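PDB 6HOX: binding domain (Hc) of Paraclostridial Mosquitocidal Protein 1 from Paraclostridium bifermentans, which probably targets host nerve cells as the receptor-binding region of a botulinum-like neurotoxin that acts specifically on Anopheles mosquitoes. Local coordinates for residues 246-250 with 328-332; 41-45 with 75-81; 127-132 with 159-163; 357-361 with 411-416. All coordinates share one frame; numbering follows the deposited sequence.

The four contacts fall two by two into the halves of this receptor-binding region. Contacts 2 and 3 belong to the N-terminal, concanavalin-like half, with centres about 29 Å apart; contacts 1 and 4 belong to the C-terminal, trefoil half, with centres about 24 Å apart. Contact 1 (246-250 with 328-332) begins soon after helix 233-241, and its centre is about 28 Å from that of contact 3. Contacts 2 and 4 lie on opposite sides of the chain's centre, about 57 Å apart between their centres. Each has a small molecule, probably from the crystallisation liquor, about 4 Å from a side chain: a glycol near Asn42 and an acetate near Tyr411.

Contact 1 (246-250 with 328-332); sequences SNILR and YVRKN
Two backbone hydrogen bonds join Asn247 and Leu249 to the loop 328-332. Lys331 N gives to Asn247 O at 2.8 Å, approaching almost in line with the carbonyl, and Leu249 N gives to Val329 O at 2.9 Å. Between them Ile248 and Arg330 form an antiparallel, non-hydrogen-bonded pair, with CA-H...O contacts from Arg330 CA to Asn247 O and from Ile248 CA to Val329 O. A water accepts from Arg330 NE at 3.0 Å and, weakly, from Asn247 N. The guanidinium, at the end of an extended chain, forms a salt bridge with Asp326, while Ile248 CG2 lies over one of its faces. Lys331 bends at chi3 (-56°), bringing its amino group to the OD1 side of the Asn247 amide, NZ 3.8 Å from OD1 and not hydrogen-bonded to it; its hydrogen bond goes to Asn378. On the buried side Leu249 CD1 meets Val329 CG1 at 3.9 Å, the two side chains crossing obliquely, both in contact with Leu372 of strand 369-373. Ile248 CG2 reaches the CB of Tyr328 more loosely, at 4.3 Å. This is an isolated antiparallel beta bridge between two loops of the beta-trefoil half, fastening the segment that follows helix 233-241 beside strand 333-339.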
loop_
_atom_site.group_PDB
_atom_site.type_symbol
_atom_site.label_atom_id
_atom_site.label_comp_id
_atom_site.label_asym_id
_atom_site.label_seq_id
_atom_site.Cartn_x
_atom_site.Cartn_y
_atom_site.Cartn_z
ATOM N N SER A 246 9.021 -12.866 1.586
ATOM C CA SER A 246 9.038 -13.641 0.355
ATOM C C SER A 246 9.587 -12.797 -0.802
ATOM O O SER A 246 9.841 -11.601 -0.678
ATOM C CB SER A 246 7.676 -14.179 0.047
ATOM O OG SER A 246 6.840 -13.140 -0.421
ATOM N N ASN A 247 9.756 -13.447 -1.948
ATOM C CA ASN A 247 10.379 -12.834 -3.107
ATOM C C ASN A 247 9.321 -12.336 -4.098
ATOM O O ASN A 247 9.669 -11.964 -5.201
ATOM C CB ASN A 247 11.372 -13.809 -3.739
ATOM C CG ASN A 247 12.587 -13.978 -2.860
ATOM O OD1 ASN A 247 13.009 -13.031 -2.192
ATOM N ND2 ASN A 247 13.125 -15.186 -2.813
ATOM N N ILE A 248 8.043 -12.311 -3.700
ATOM C CA ILE A 248 6.993 -11.831 -4.585
ATOM C C ILE A 248 7.158 -10.316 -4.737
ATOM O O ILE A 248 7.511 -9.623 -3.783
ATOM C CB ILE A 248 5.588 -12.212 -4.084
ATOM C CG1 ILE A 248 5.249 -11.484 -2.782
ATOM C CG2 ILE A 248 5.433 -13.726 -3.980
ATOM C CD1 ILE A 248 3.906 -11.833 -2.202
ATOM N N LEU A 249 6.934 -9.821 -5.953
ATOM C CA LEU A 249 6.856 -8.394 -6.192
ATOM C C LEU A 249 5.450 -7.916 -5.812
ATOM O O LEU A 249 4.562 -8.703 -5.503
ATOM C CB LEU A 249 7.190 -8.110 -7.665
ATOM C CG LEU A 249 8.644 -8.377 -8.057
ATOM C CD1 LEU A 249 8.849 -8.151 -9.547
ATOM C CD2 LEU A 249 9.583 -7.502 -7.250
ATOM N N ARG A 250 5.254 -6.610 -5.860
ATOM C CA ARG A 250 4.052 -5.969 -5.392
ATOM C C ARG A 250 3.491 -5.039 -6.462
ATOM O O ARG A 250 4.228 -4.479 -7.285
ATOM C CB ARG A 250 4.371 -5.150 -4.135
ATOM C CG ARG A 250 4.874 -5.989 -2.976
ATOM C CD ARG A 250 3.724 -6.535 -2.176
ATOM N NE ARG A 250 4.200 -7.459 -1.165
ATOM C CZ ARG A 250 3.411 -8.270 -0.491
ATOM N NH1 ARG A 250 2.104 -8.096 -0.546
ATOM N NH2 ARG A 250 3.930 -9.252 0.221
ATOM N N TYR A 328 1.838 -15.548 -9.319
ATOM C CA TYR A 328 2.568 -14.446 -8.698
ATOM C C TYR A 328 3.878 -14.188 -9.424
ATOM O O TYR A 328 4.541 -15.128 -9.802
ATOM C CB TYR A 328 2.855 -14.740 -7.233
ATOM C CG TYR A 328 1.597 -14.909 -6.433
ATOM C CD1 TYR A 328 0.748 -13.840 -6.230
ATOM C CD2 TYR A 328 1.234 -16.139 -5.927
ATOM C CE1 TYR A 328 -0.409 -13.976 -5.487
ATOM C CE2 TYR A 328 0.075 -16.299 -5.195
ATOM C CZ TYR A 328 -0.747 -15.212 -4.971
ATOM O OH TYR A 328 -1.902 -15.344 -4.253
ATOM N N VAL A 329 4.224 -12.900 -9.548
ATOM C CA VAL A 329 5.485 -12.469 -10.102
ATOM C C VAL A 329 6.478 -12.382 -8.956
ATOM O O VAL A 329 6.198 -11.763 -7.949
ATOM C CB VAL A 329 5.378 -11.122 -10.835
ATOM C CG1 VAL A 329 6.685 -10.768 -11.535
ATOM C CG2 VAL A 329 4.219 -11.117 -11.806
ATOM N N ARG A 330 7.632 -13.030 -9.135
ATOM C CA ARG A 330 8.698 -12.993 -8.166
ATOM C C ARG A 330 9.917 -12.279 -8.742
ATOM O O ARG A 330 10.172 -12.277 -9.955
ATOM C CB ARG A 330 9.044 -14.410 -7.703
ATOM C CG ARG A 330 7.928 -15.059 -6.890
ATOM C CD ARG A 330 8.234 -16.497 -6.545
ATOM N NE ARG A 330 7.152 -17.112 -5.776
ATOM C CZ ARG A 330 5.990 -17.529 -6.266
ATOM N NH1 ARG A 330 5.750 -17.515 -7.568
ATOM N NH2 ARG A 330 5.048 -17.934 -5.434
ATOM N N LYS A 331 10.646 -11.659 -7.819
ATOM C CA LYS A 331 11.914 -11.015 -8.024
ATOM C C LYS A 331 12.821 -11.914 -8.872
ATOM O O LYS A 331 13.016 -13.055 -8.525
ATOM C CB LYS A 331 12.513 -10.781 -6.630
ATOM C CG LYS A 331 13.816 -10.023 -6.594
ATOM C CD LYS A 331 14.559 -10.153 -5.281
ATOM C CE LYS A 331 13.761 -9.737 -4.073
ATOM N NZ LYS A 331 14.634 -9.655 -2.878
ATOM N N ASN A 332 13.304 -11.373 -9.998
ATOM C CA ASN A 332 14.228 -11.977 -10.955
ATOM C C ASN A 332 13.539 -12.877 -11.986
ATOM O O ASN A 332 14.229 -13.525 -12.773
ATOM C CB ASN A 332 15.380 -12.740 -10.303
ATOM C CG ASN A 332 16.224 -11.872 -9.397
ATOM O OD1 ASN A 332 16.733 -12.361 -8.392
ATOM N ND2 ASN A 332 16.371 -10.598 -9.736
HETATM O O HOH W 1 8.182 -16.142 -3.117
#

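Contact 2 (41-45 with 75-81); sequences GNNTN and VQKNESI
Asn78, whose amide touches Thr44, has its OD1 gripped from within its own loop. Ile81 N gives to Asn78 OD1 at 3.1 Å, nearly straight at the hydrogen (167°) but from above the carbonyl plane, and Ser80 N adds a weak bond. Ser80 OG also points at this oxygen, although the modelled separation is too short to be taken at face value. The CG of Asn78 lies between the backbone N and the carbonyl carbon (chi1 48°), which sets OD1 toward the backbone N-H groups of Ser80 and Ile81. These bonds hold the amide so that ND2 faces Thr44 CG2 at 3.8 Å; a water also lies between ND2 and Asn45 N, its bond to the latter weak and its distance to ND2 too short to trust.

Across the contact, that methyl does most of the touching. Thr44 CG2 meets Ile81 CD1 tip to tip at 3.5 Å and Val75 CG1 at 3.7 Å, the latter side chain crossing at about a right angle. Thr44 OG1 is hydrogen-bonded to Asp38, and the methyl is turned to Ile81 and Val75; Thr44, Val75 and Ile81 all touch Phe27 of strand 25-32. At the solvent side Asn42 ND2 approaches Ser80 OG at 3.6 Å without a hydrogen bond; it has a weak one to Val26 O. Gln76 N is buried here with no polar partner. An Asx motif at Asn78 thus shapes one of two loops that pack together at the rim of the lectin-like beta-sandwich.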
loop_
_atom_site.group_PDB
_atom_site.type_symbol
_atom_site.label_atom_id
_atom_site.label_comp_id
_atom_site.label_asym_id
_atom_site.label_seq_id
_atom_site.Cartn_x
_atom_site.Cartn_y
_atom_site.Cartn_z
ATOM N N GLY A 41 -3.573 -18.182 18.447
ATOM C CA GLY A 41 -3.622 -19.449 19.135
ATOM C C GLY A 41 -4.384 -19.361 20.447
ATOM O O GLY A 41 -4.683 -20.387 21.050
ATOM N N ASN A 42 -4.735 -18.137 20.864
ATOM C CA ASN A 42 -5.340 -17.896 22.180
ATOM C C ASN A 42 -6.843 -18.173 22.141
ATOM O O ASN A 42 -7.482 -18.189 23.186
ATOM C CB ASN A 42 -5.093 -16.477 22.691
ATOM C CG ASN A 42 -3.947 -16.405 23.668
ATOM O OD1 ASN A 42 -3.160 -17.342 23.782
ATOM N ND2 ASN A 42 -3.863 -15.309 24.399
ATOM N N ASN A 43 -7.388 -18.361 20.939
ATOM C CA ASN A 43 -8.749 -18.805 20.765
ATOM C C ASN A 43 -9.703 -17.754 21.347
ATOM O O ASN A 43 -10.701 -18.101 21.960
ATOM C CB ASN A 43 -8.952 -20.179 21.420
ATOM C CG ASN A 43 -10.236 -20.851 20.990
ATOM O OD1 ASN A 43 -10.587 -20.803 19.814
ATOM N ND2 ASN A 43 -10.943 -21.464 21.930
ATOM N N THR A 44 -9.367 -16.469 21.188
ATOM C CA THR A 44 -10.177 -15.382 21.744
ATOM C C THR A 44 -11.569 -15.411 21.120
ATOM O O THR A 44 -11.681 -15.586 19.915
ATOM C CB THR A 44 -9.597 -13.997 21.444
ATOM O OG1 THR A 44 -8.209 -14.001 21.780
ATOM C CG2 THR A 44 -10.323 -12.898 22.186
ATOM N N ASN A 45 -12.605 -15.170 21.932
ATOM C CA ASN A 45 -13.972 -15.233 21.450
ATOM C C ASN A 45 -14.336 -13.948 20.688
ATOM O O ASN A 45 -14.263 -12.858 21.232
ATOM C CB ASN A 45 -14.958 -15.459 22.588
ATOM C CG ASN A 45 -16.344 -15.761 22.069
ATOM O OD1 ASN A 45 -17.286 -15.031 22.364
ATOM N ND2 ASN A 45 -16.462 -16.806 21.263
ATOM N N VAL A 75 -15.174 -8.060 20.317
ATOM C CA VAL A 75 -14.250 -8.910 21.002
ATOM C C VAL A 75 -14.367 -8.591 22.488
ATOM O O VAL A 75 -14.042 -7.475 22.907
ATOM C CB VAL A 75 -12.821 -8.681 20.488
ATOM C CG1 VAL A 75 -11.840 -9.662 21.117
ATOM C CG2 VAL A 75 -12.763 -8.732 18.962
ATOM N N GLN A 76 -14.860 -9.564 23.262
ATOM C CA GLN A 76 -14.840 -9.497 24.712
ATOM C C GLN A 76 -13.379 -9.593 25.150
ATOM O O GLN A 76 -12.632 -10.419 24.644
ATOM C CB GLN A 76 -15.666 -10.626 25.347
ATOM C CG GLN A 76 -17.155 -10.576 25.039
ATOM C CD GLN A 76 -17.783 -9.230 25.309
ATOM O OE1 GLN A 76 -17.647 -8.655 26.394
ATOM N NE2 GLN A 76 -18.477 -8.711 24.306
ATOM N N LYS A 77 -12.967 -8.719 26.066
ATOM C CA LYS A 77 -11.598 -8.763 26.564
ATOM C C LYS A 77 -11.526 -9.889 27.596
ATOM O O LYS A 77 -12.553 -10.337 28.098
ATOM C CB LYS A 77 -11.166 -7.404 27.132
ATOM C CG LYS A 77 -11.203 -6.254 26.127
ATOM C CD LYS A 77 -10.578 -4.969 26.608
ATOM C CE LYS A 77 -11.252 -4.438 27.849
ATOM N NZ LYS A 77 -10.844 -3.045 28.130
ATOM N N ASN A 78 -10.298 -10.341 27.860
ATOM C CA ASN A 78 -9.964 -11.336 28.880
ATOM C C ASN A 78 -8.687 -10.854 29.579
ATOM O O ASN A 78 -8.301 -9.688 29.416
ATOM C CB ASN A 78 -9.840 -12.731 28.258
ATOM C CG ASN A 78 -8.975 -12.731 27.015
ATOM O OD1 ASN A 78 -7.784 -12.432 27.079
ATOM N ND2 ASN A 78 -9.570 -13.048 25.878
ATOM N N GLU A 79 -8.035 -11.733 30.348
ATOM C CA GLU A 79 -6.897 -11.338 31.173
ATOM C C GLU A 79 -5.686 -11.003 30.296
ATOM O O GLU A 79 -4.933 -10.084 30.601
ATOM C CB GLU A 79 -6.525 -12.452 32.148
ATOM C CG GLU A 79 -7.599 -12.728 33.176
ATOM C CD GLU A 79 -7.079 -13.375 34.445
ATOM O OE1 GLU A 79 -5.889 -13.778 34.456
ATOM O OE2 GLU A 79 -7.854 -13.468 35.423
ATOM N N SER A 80 -5.502 -11.778 29.225
ATOM C CA SER A 80 -4.381 -11.593 28.310
ATOM C C SER A 80 -4.564 -10.291 27.514
ATOM O O SER A 80 -3.612 -9.533 27.361
ATOM C CB SER A 80 -4.210 -12.791 27.415
ATOM O OG SER A 80 -5.410 -13.070 26.709
ATOM N N ILE A 81 -5.789 -10.025 27.044
ATOM C CA ILE A 81 -6.115 -8.749 26.368
ATOM C C ILE A 81 -6.455 -7.707 27.439
ATOM O O ILE A 81 -7.628 -7.456 27.727
ATOM C CB ILE A 81 -7.267 -8.892 25.350
ATOM C CG1 ILE A 81 -7.087 -10.082 24.411
ATOM C CG2 ILE A 81 -7.432 -7.601 24.566
ATOM C CD1 ILE A 81 -8.272 -10.320 23.499
HETATM O O HOH W 2 -11.700 -14.041 25.088
#

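Contact 3 (127-132 with 159-163); sequences LKDGNL and KYISS
Tyr160 and Ile161 are turned by their first torsions onto the hairpin tip at Gly130. With CG anti to the backbone N (chi1 -172°), Tyr160 brings its ring to the tip, where Gly130 O lies over one face near the rim, 3.7 Å from CZ. Ile161 has CG1 anti to its carbonyl carbon (chi1 -61°); this puts CG1 4.1 Å from Leu132 CB and sends CG2 to Leu127 CD2 at 4.2 Å. Its CB, meanwhile, packs at 3.4 Å against Gly130 O.

The same carbonyl oxygen accepts a weak, bent hydrogen bond from Ser162 N at 3.3 Å. A water bridges the segments as well: it accepts from Ile161 N and donates weakly to Asn131 OD1, while its approach to Gly130 O is too short to be trusted in detail. Gly130 has no side chain, and two hydroxyl oxygens come close to its CA, Ser162 OG at 3.1 Å and Tyr160 OH at 3.6 Å; the first of these is tight. The amide of Asn131 is held mainly from outside, by Thr148 and Leu150, which fixes its OD1 beside the water.

Val97, Ile169 of strand 167-174 and Ile183 of strand 178-183 also pack on Ile161. The tip itself is a type I' turn from Lys128 to Asn131, closed by the reciprocal backbone bonds of a two-residue beta-hairpin between strands 122-128 and 131-137. An inverse gamma turn centred on Ser162 faces it, within the concanavalin-like beta-sandwich.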
loop_
_atom_site.group_PDB
_atom_site.type_symbol
_atom_site.label_atom_id
_atom_site.label_comp_id
_atom_site.label_asym_id
_atom_site.label_seq_id
_atom_site.Cartn_x
_atom_site.Cartn_y
_atom_site.Cartn_z
ATOM N N LEU A 127 -10.455 7.773 12.316
ATOM C CA LEU A 127 -10.056 8.464 11.127
ATOM C C LEU A 127 -10.576 9.896 11.197
ATOM O O LEU A 127 -11.663 10.137 11.729
ATOM C CB LEU A 127 -10.627 7.730 9.911
ATOM C CG LEU A 127 -10.100 6.311 9.701
ATOM C CD1 LEU A 127 -10.850 5.611 8.569
ATOM C CD2 LEU A 127 -8.606 6.331 9.418
ATOM N N LYS A 128 -9.779 10.815 10.645
ATOM C CA LYS A 128 -10.101 12.226 10.586
ATOM C C LYS A 128 -9.345 12.897 9.430
ATOM O O LYS A 128 -8.118 12.885 9.401
ATOM C CB LYS A 128 -9.690 12.899 11.896
ATOM C CG LYS A 128 -10.042 14.377 11.977
ATOM C CD LYS A 128 -9.532 15.052 13.218
ATOM C CE LYS A 128 -10.181 16.397 13.442
ATOM N NZ LYS A 128 -9.643 17.056 14.654
ATOM N N ASP A 129 -10.080 13.482 8.480
ATOM C CA ASP A 129 -9.466 14.301 7.414
ATOM C C ASP A 129 -8.299 13.547 6.774
ATOM O O ASP A 129 -7.175 14.054 6.720
ATOM C CB ASP A 129 -8.953 15.630 7.966
ATOM C CG ASP A 129 -10.053 16.452 8.596
ATOM O OD1 ASP A 129 -11.198 16.360 8.105
ATOM O OD2 ASP A 129 -9.752 17.170 9.579
ATOM N N GLY A 130 -8.569 12.307 6.363
ATOM C CA GLY A 130 -7.603 11.471 5.657
ATOM C C GLY A 130 -6.437 10.981 6.506
ATOM O O GLY A 130 -5.483 10.411 5.963
ATOM N N ASN A 131 -6.489 11.239 7.815
ATOM C CA ASN A 131 -5.424 10.920 8.750
ATOM C C ASN A 131 -5.977 9.955 9.814
ATOM O O ASN A 131 -7.138 9.584 9.788
ATOM C CB ASN A 131 -4.798 12.201 9.311
ATOM C CG ASN A 131 -3.683 12.725 8.427
ATOM O OD1 ASN A 131 -2.560 12.217 8.456
ATOM N ND2 ASN A 131 -3.988 13.724 7.626
ATOM N N LEU A 132 -5.093 9.494 10.695
ATOM C CA LEU A 132 -5.375 8.461 11.695
ATOM C C LEU A 132 -5.237 9.113 13.069
ATOM O O LEU A 132 -4.359 9.965 13.256
ATOM C CB LEU A 132 -4.371 7.317 11.504
ATOM C CG LEU A 132 -4.748 5.953 12.082
ATOM C CD1 LEU A 132 -5.914 5.333 11.343
ATOM C CD2 LEU A 132 -3.565 5.011 12.028
ATOM N N LYS A 159 3.185 7.350 2.824
ATOM C CA LYS A 159 2.612 7.293 4.191
ATOM C C LYS A 159 1.156 7.763 4.332
ATOM O O LYS A 159 0.515 7.315 5.264
ATOM C CB LYS A 159 3.523 8.041 5.164
ATOM C CG LYS A 159 4.642 7.161 5.691
ATOM C CD LYS A 159 5.510 7.795 6.724
ATOM C CE LYS A 159 6.568 6.828 7.218
ATOM N NZ LYS A 159 7.572 6.550 6.171
ATOM N N TYR A 160 0.632 8.628 3.458
ATOM C CA TYR A 160 -0.715 9.194 3.655
ATOM C C TYR A 160 -1.743 8.056 3.771
ATOM O O TYR A 160 -1.699 7.091 3.003
ATOM C CB TYR A 160 -1.025 10.150 2.502
ATOM C CG TYR A 160 -2.293 10.941 2.656
ATOM C CD1 TYR A 160 -2.301 12.136 3.352
ATOM C CD2 TYR A 160 -3.483 10.488 2.120
ATOM C CE1 TYR A 160 -3.463 12.872 3.494
ATOM C CE2 TYR A 160 -4.654 11.214 2.246
ATOM C CZ TYR A 160 -4.641 12.408 2.942
ATOM O OH TYR A 160 -5.797 13.111 3.074
ATOM N N ILE A 161 -2.678 8.178 4.722
ATOM C CA ILE A 161 -3.595 7.066 5.083
ATOM C C ILE A 161 -4.702 6.890 4.028
ATOM O O ILE A 161 -4.923 5.769 3.552
ATOM C CB ILE A 161 -4.179 7.269 6.497
ATOM C CG1 ILE A 161 -3.091 7.309 7.570
ATOM C CG2 ILE A 161 -5.251 6.229 6.819
ATOM C CD1 ILE A 161 -2.175 6.107 7.597
ATOM N N SER A 162 -5.428 7.969 3.705
ATOM C CA SER A 162 -6.538 7.902 2.776
ATOM C C SER A 162 -6.019 7.969 1.334
ATOM O O SER A 162 -6.236 8.956 0.630
ATOM C CB SER A 162 -7.554 8.981 3.070
ATOM O OG SER A 162 -8.119 8.750 4.350
ATOM N N SER A 163 -5.347 6.886 0.930
ATOM C CA SER A 163 -4.584 6.773 -0.308
ATOM C C SER A 163 -5.005 5.542 -1.125
ATOM O O SER A 163 -4.587 5.403 -2.296
ATOM C CB SER A 163 -3.135 6.650 0.033
ATOM O OG SER A 163 -2.919 5.471 0.784
HETATM O O HOH W 3 -2.962 10.488 6.318
#

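Contact 4 (357-361 with 411-416); sequences ERYMV and YLYSSG
Arg358 and Met360 hold the end of strand 409-415 through three hydrogen bonds. Two are between backbones, Ser414 N to Arg358 O at 2.8 Å and Met360 N to Leu412 O at 2.9 Å, and they flank the antiparallel, non-hydrogen-bonded pair of Tyr359 and Tyr413. The third comes from a side chain: Arg358 NH1 gives to Ser414 O at 2.9 Å. The oxygen lies in the guanidinium plane, but the donor stands 47° out of the carbonyl plane. The same NH1 also bonds Asn393 O. The extended Arg358 chain, from CB to CD, runs alongside Ser414 O. CA-H...O contacts from Tyr413 CA to Arg358 O and from Tyr359 CA to Leu412 O support the bridge. In the apolar packing, Tyr359 CD1 reaches Tyr411 CB at 3.9 Å and Tyr413 CB at 4.0 Å. Met360 CG, anti to the carbonyl carbon (chi1 -53°), lies against Leu412 CB at 4.0 Å, and the bends at chi2 and chi3 carry the end of the chain away. Outside the contact, Ser414 OG bonds Arg392 O. Within the trefoil half, strand 409-415 pairs with strands 394-398 and 285-291; Met360 packs on Leu396 and Ile387, Tyr359 on Tyr287, and Ser415 N-caps helix 416-420.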
loop_
_atom_site.group_PDB
_atom_site.type_symbol
_atom_site.label_atom_id
_atom_site.label_comp_id
_atom_site.label_asym_id
_atom_site.label_seq_id
_atom_site.Cartn_x
_atom_site.Cartn_y
_atom_site.Cartn_z
ATOM N N GLU A 357 19.787 2.586 -31.397
ATOM C CA GLU A 357 19.519 3.377 -30.186
ATOM C C GLU A 357 18.826 2.502 -29.132
ATOM O O GLU A 357 18.350 1.409 -29.418
ATOM C CB GLU A 357 18.653 4.602 -30.495
ATOM C CG GLU A 357 19.436 5.778 -31.057
ATOM C CD GLU A 357 19.934 5.581 -32.480
ATOM O OE1 GLU A 357 19.209 4.939 -33.292
ATOM O OE2 GLU A 357 21.050 6.057 -32.772
ATOM N N ARG A 358 18.740 3.032 -27.909
ATOM C CA ARG A 358 18.300 2.265 -26.744
ATOM C C ARG A 358 16.806 2.476 -26.450
ATOM O O ARG A 358 16.303 1.993 -25.412
ATOM C CB ARG A 358 19.178 2.669 -25.555
ATOM C CG ARG A 358 20.605 2.149 -25.652
ATOM C CD ARG A 358 21.534 2.743 -24.607
ATOM N NE ARG A 358 22.741 1.945 -24.472
ATOM C CZ ARG A 358 22.888 0.889 -23.668
ATOM N NH1 ARG A 358 21.897 0.487 -22.892
ATOM N NH2 ARG A 358 24.047 0.248 -23.631
ATOM N N TYR A 359 16.094 3.168 -27.351
ATOM C CA TYR A 359 14.658 3.398 -27.206
ATOM C C TYR A 359 13.898 2.089 -27.397
ATOM O O TYR A 359 14.190 1.290 -28.308
ATOM C CB TYR A 359 14.149 4.456 -28.194
ATOM C CG TYR A 359 14.767 5.806 -27.976
ATOM C CD1 TYR A 359 14.472 6.558 -26.850
ATOM C CD2 TYR A 359 15.698 6.314 -28.864
ATOM C CE1 TYR A 359 15.079 7.779 -26.617
ATOM C CE2 TYR A 359 16.305 7.544 -28.652
ATOM C CZ TYR A 359 15.992 8.281 -27.528
ATOM O OH TYR A 359 16.591 9.490 -27.321
ATOM N N MET A 360 12.891 1.885 -26.540
ATOM C CA MET A 360 12.074 0.695 -26.604
ATOM C C MET A 360 10.980 0.919 -27.644
ATOM O O MET A 360 10.548 2.045 -27.826
ATOM C CB MET A 360 11.428 0.369 -25.253
ATOM C CG MET A 360 12.412 0.293 -24.098
ATOM S SD MET A 360 13.673 -1.004 -24.256
ATOM C CE MET A 360 12.697 -2.483 -24.019
ATOM N N VAL A 361 10.536 -0.180 -28.263
ATOM C CA VAL A 361 9.460 -0.218 -29.204
ATOM C C VAL A 361 8.493 -1.317 -28.758
ATOM O O VAL A 361 8.789 -2.051 -27.814
ATOM C CB VAL A 361 9.990 -0.471 -30.637
ATOM C CG1 VAL A 361 10.909 0.651 -31.098
ATOM C CG2 VAL A 361 10.697 -1.817 -30.748
ATOM N N TYR A 411 10.028 9.047 -23.887
ATOM C CA TYR A 411 10.157 7.708 -24.475
ATOM C C TYR A 411 10.792 6.775 -23.447
ATOM O O TYR A 411 11.520 7.230 -22.555
ATOM C CB TYR A 411 10.944 7.763 -25.787
ATOM C CG TYR A 411 10.150 8.401 -26.898
ATOM C CD1 TYR A 411 9.220 7.661 -27.614
ATOM C CD2 TYR A 411 10.272 9.752 -27.190
ATOM C CE1 TYR A 411 8.466 8.235 -28.621
ATOM C CE2 TYR A 411 9.517 10.343 -28.191
ATOM C CZ TYR A 411 8.609 9.581 -28.909
ATOM O OH TYR A 411 7.841 10.142 -29.890
ATOM N N LEU A 412 10.480 5.488 -23.568
ATOM C CA LEU A 412 11.102 4.471 -22.716
ATOM C C LEU A 412 12.432 4.062 -23.366
ATOM O O LEU A 412 12.519 4.000 -24.601
ATOM C CB LEU A 412 10.161 3.271 -22.570
ATOM C CG LEU A 412 9.051 3.380 -21.525
ATOM C CD1 LEU A 412 8.145 4.558 -21.806
ATOM C CD2 LEU A 412 8.239 2.094 -21.492
ATOM N N TYR A 413 13.461 3.811 -22.544
ATOM C CA TYR A 413 14.757 3.367 -23.065
ATOM C C TYR A 413 15.484 2.468 -22.055
ATOM O O TYR A 413 15.195 2.467 -20.836
ATOM C CB TYR A 413 15.593 4.574 -23.514
ATOM C CG TYR A 413 16.381 5.261 -22.433
ATOM C CD1 TYR A 413 15.745 6.046 -21.478
ATOM C CD2 TYR A 413 17.761 5.136 -22.361
ATOM C CE1 TYR A 413 16.454 6.658 -20.454
ATOM C CE2 TYR A 413 18.486 5.751 -21.350
ATOM C CZ TYR A 413 17.829 6.519 -20.401
ATOM O OH TYR A 413 18.526 7.158 -19.417
ATOM N N SER A 414 16.426 1.678 -22.586
ATOM C CA SER A 414 17.315 0.838 -21.793
ATOM C C SER A 414 18.582 1.613 -21.405
ATOM O O SER A 414 19.437 1.823 -22.252
ATOM C CB SER A 414 17.659 -0.406 -22.534
ATOM O OG SER A 414 18.594 -1.161 -21.792
ATOM N N SER A 415 18.702 2.001 -20.126
ATOM C CA SER A 415 19.844 2.804 -19.633
ATOM C C SER A 415 20.960 1.887 -19.123
ATOM O O SER A 415 20.839 1.282 -18.058
ATOM C CB SER A 415 19.458 3.787 -18.544
ATOM O OG SER A 415 20.627 4.426 -18.005
ATOM N N GLY A 416 22.044 1.816 -19.903
ATOM C CA GLY A 416 23.273 1.139 -19.510
ATOM C C GLY A 416 23.946 1.865 -18.362
ATOM O O GLY A 416 24.442 1.232 -17.455
#